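Local coordinates for mosquitocidal toxin (Lysinibacillus sphaericus, PDB 2VSE), which probably kills mosquito larvae by ADP-ribosylating target proteins with a catalytic domain that is joined to four ricin-B-like lectin domains, at residues P93-H98 and S695-T700. Sequence-based numbering, arbitrary orientation.
Sequences PVEDTH and SSNNFT
N697 sets its carboxamide against the start of the type I turn E95-H98, a task suited to asparagine because one short group both accepts and donates. Its OD1 takes two backbone N-H groups, from E95 N at 2.8 Å along a bent bond and from D96 N at 3.0 Å along a nearly straight one (167°). Its ND2 gives a hydrogen to D96 OD1 at 3.0 Å, reaching that oxygen from above the carboxylate plane, with the carboxylate and amide planes 80° apart. Three bonds thus fix the rotation of the amide. Beside them V94 packs closely, its CG1 3.3 Å from the backbone N697 O and, in a CH-pi contact, 3.9 Å from the F699 ring centroid; the flat phenylalanine face receives this methyl, while V94 CG2 touches F699 CE2. A branched valine can do both at once. The opposite character appears at exposed S696, whose backbone O lies a loose 4.4 Å from E95 CG; E95's flexible chain bends at chi2, carrying its carboxylate away. The contact docks the loop before helix 99-105, in the ADP-ribosyltransferase part, onto the linker between strands 688-692 and 701-707, where F699 packs against F703, F792 and F832 of the last ricin-B-like lectin domain.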
loop_
_atom_site.group_PDB
_atom_site.type_symbol
_atom_site.label_atom_id
_atom_site.label_comp_id
_atom_site.label_asym_id
_atom_site.label_seq_id
_atom_site.Cartn_x
_atom_site.Cartn_y
_atom_site.Cartn_z
ATOM N N PRO A 93 -14.194 -10.968 -4.030
ATOM C CA PRO A 93 -14.059 -10.941 -5.487
ATOM C C PRO A 93 -15.285 -10.403 -6.223
ATOM O O PRO A 93 -15.170 -10.085 -7.397
ATOM C CB PRO A 93 -13.813 -12.406 -5.844
ATOM C CG PRO A 93 -14.543 -13.158 -4.789
ATOM C CD PRO A 93 -14.422 -12.332 -3.523
ATOM N N VAL A 94 -16.423 -10.280 -5.538
ATOM C CA VAL A 94 -17.673 -9.758 -6.131
ATOM C C VAL A 94 -17.576 -8.296 -6.655
ATOM O O VAL A 94 -17.941 -8.029 -7.809
ATOM C CB VAL A 94 -18.883 -9.929 -5.157
ATOM C CG1 VAL A 94 -20.162 -9.403 -5.777
ATOM C CG2 VAL A 94 -19.060 -11.394 -4.751
ATOM N N GLU A 95 -17.088 -7.373 -5.822
ATOM C CA GLU A 95 -16.932 -5.955 -6.200
ATOM C C GLU A 95 -15.545 -5.402 -5.912
ATOM O O GLU A 95 -14.905 -4.875 -6.816
ATOM C CB GLU A 95 -17.957 -5.061 -5.499
ATOM C CG GLU A 95 -19.295 -4.962 -6.190
ATOM C CD GLU A 95 -19.189 -4.320 -7.565
ATOM O OE1 GLU A 95 -18.568 -3.230 -7.657
ATOM O OE2 GLU A 95 -19.734 -4.911 -8.541
ATOM N N ASP A 96 -15.097 -5.502 -4.655
ATOM C CA ASP A 96 -13.817 -4.928 -4.194
ATOM C C ASP A 96 -12.664 -5.115 -5.170
ATOM O O ASP A 96 -11.828 -4.219 -5.329
ATOM C CB ASP A 96 -13.365 -5.540 -2.861
ATOM C CG ASP A 96 -14.291 -5.228 -1.707
ATOM O OD1 ASP A 96 -15.081 -4.263 -1.754
ATOM O OD2 ASP A 96 -14.213 -5.976 -0.717
ATOM N N THR A 97 -12.584 -6.286 -5.795
ATOM C CA THR A 97 -11.460 -6.583 -6.685
ATOM C C THR A 97 -11.914 -6.807 -8.123
ATOM O O THR A 97 -11.176 -7.377 -8.929
ATOM C CB THR A 97 -10.625 -7.812 -6.199
ATOM O OG1 THR A 97 -11.429 -8.996 -6.228
ATOM C CG2 THR A 97 -10.091 -7.606 -4.785
ATOM N N HIS A 98 -13.128 -6.351 -8.433
ATOM C CA HIS A 98 -13.765 -6.618 -9.719
ATOM C C HIS A 98 -13.298 -5.572 -10.737
ATOM O O HIS A 98 -13.918 -4.513 -10.891
ATOM C CB HIS A 98 -15.284 -6.625 -9.531
ATOM C CG HIS A 98 -16.054 -7.150 -10.701
ATOM N ND1 HIS A 98 -15.470 -7.852 -11.735
ATOM C CD2 HIS A 98 -17.379 -7.110 -10.976
ATOM C CE1 HIS A 98 -16.396 -8.196 -12.613
ATOM N NE2 HIS A 98 -17.564 -7.761 -12.174
ATOM N N SER A 695 -22.587 -6.748 4.143
ATOM C CA SER A 695 -21.751 -5.920 3.258
ATOM C C SER A 695 -22.456 -5.362 2.020
ATOM O O SER A 695 -23.678 -5.449 1.883
ATOM C CB SER A 695 -20.493 -6.692 2.838
ATOM O OG SER A 695 -20.768 -7.598 1.779
ATOM N N SER A 696 -21.653 -4.788 1.124
ATOM C CA SER A 696 -22.117 -4.314 -0.167
ATOM C C SER A 696 -21.499 -5.086 -1.332
ATOM O O SER A 696 -21.666 -4.685 -2.495
ATOM C CB SER A 696 -21.785 -2.844 -0.327
ATOM O OG SER A 696 -20.389 -2.635 -0.157
ATOM N N ASN A 697 -20.806 -6.195 -1.066
ATOM C CA ASN A 697 -20.291 -7.001 -2.179
ATOM C C ASN A 697 -21.350 -7.968 -2.711
ATOM O O ASN A 697 -21.195 -9.195 -2.624
ATOM C CB ASN A 697 -18.995 -7.744 -1.815
ATOM C CG ASN A 697 -17.743 -6.896 -2.040
ATOM O OD1 ASN A 697 -17.034 -7.077 -3.035
ATOM N ND2 ASN A 697 -17.461 -5.984 -1.114
ATOM N N ASN A 698 -22.425 -7.410 -3.267
ATOM C CA ASN A 698 -23.507 -8.230 -3.817
ATOM C C ASN A 698 -23.600 -8.113 -5.324
ATOM O O ASN A 698 -23.263 -7.090 -5.891
ATOM C CB ASN A 698 -24.840 -7.870 -3.155
ATOM C CG ASN A 698 -24.732 -7.825 -1.636
ATOM O OD1 ASN A 698 -24.457 -8.842 -0.991
ATOM N ND2 ASN A 698 -24.911 -6.642 -1.061
ATOM N N PHE A 699 -24.049 -9.175 -5.973
ATOM C CA PHE A 699 -24.269 -9.159 -7.409
ATOM C C PHE A 699 -25.520 -8.368 -7.777
ATOM O O PHE A 699 -26.567 -8.502 -7.125
ATOM C CB PHE A 699 -24.421 -10.577 -7.928
ATOM C CG PHE A 699 -23.189 -11.406 -7.798
ATOM C CD1 PHE A 699 -22.233 -11.412 -8.811
ATOM C CD2 PHE A 699 -22.990 -12.207 -6.670
ATOM C CE1 PHE A 699 -21.081 -12.213 -8.703
ATOM C CE2 PHE A 699 -21.851 -13.000 -6.543
ATOM C CZ PHE A 699 -20.889 -13.006 -7.557
ATOM N N THR A 700 -25.402 -7.544 -8.816
ATOM C CA THR A 700 -26.552 -6.876 -9.405
ATOM C C THR A 700 -26.485 -6.974 -10.926
ATOM O O THR A 700 -25.402 -6.997 -11.502
ATOM C CB THR A 700 -26.625 -5.407 -8.989
ATOM O OG1 THR A 700 -25.419 -4.737 -9.385
ATOM C CG2 THR A 700 -26.788 -5.279 -7.472
#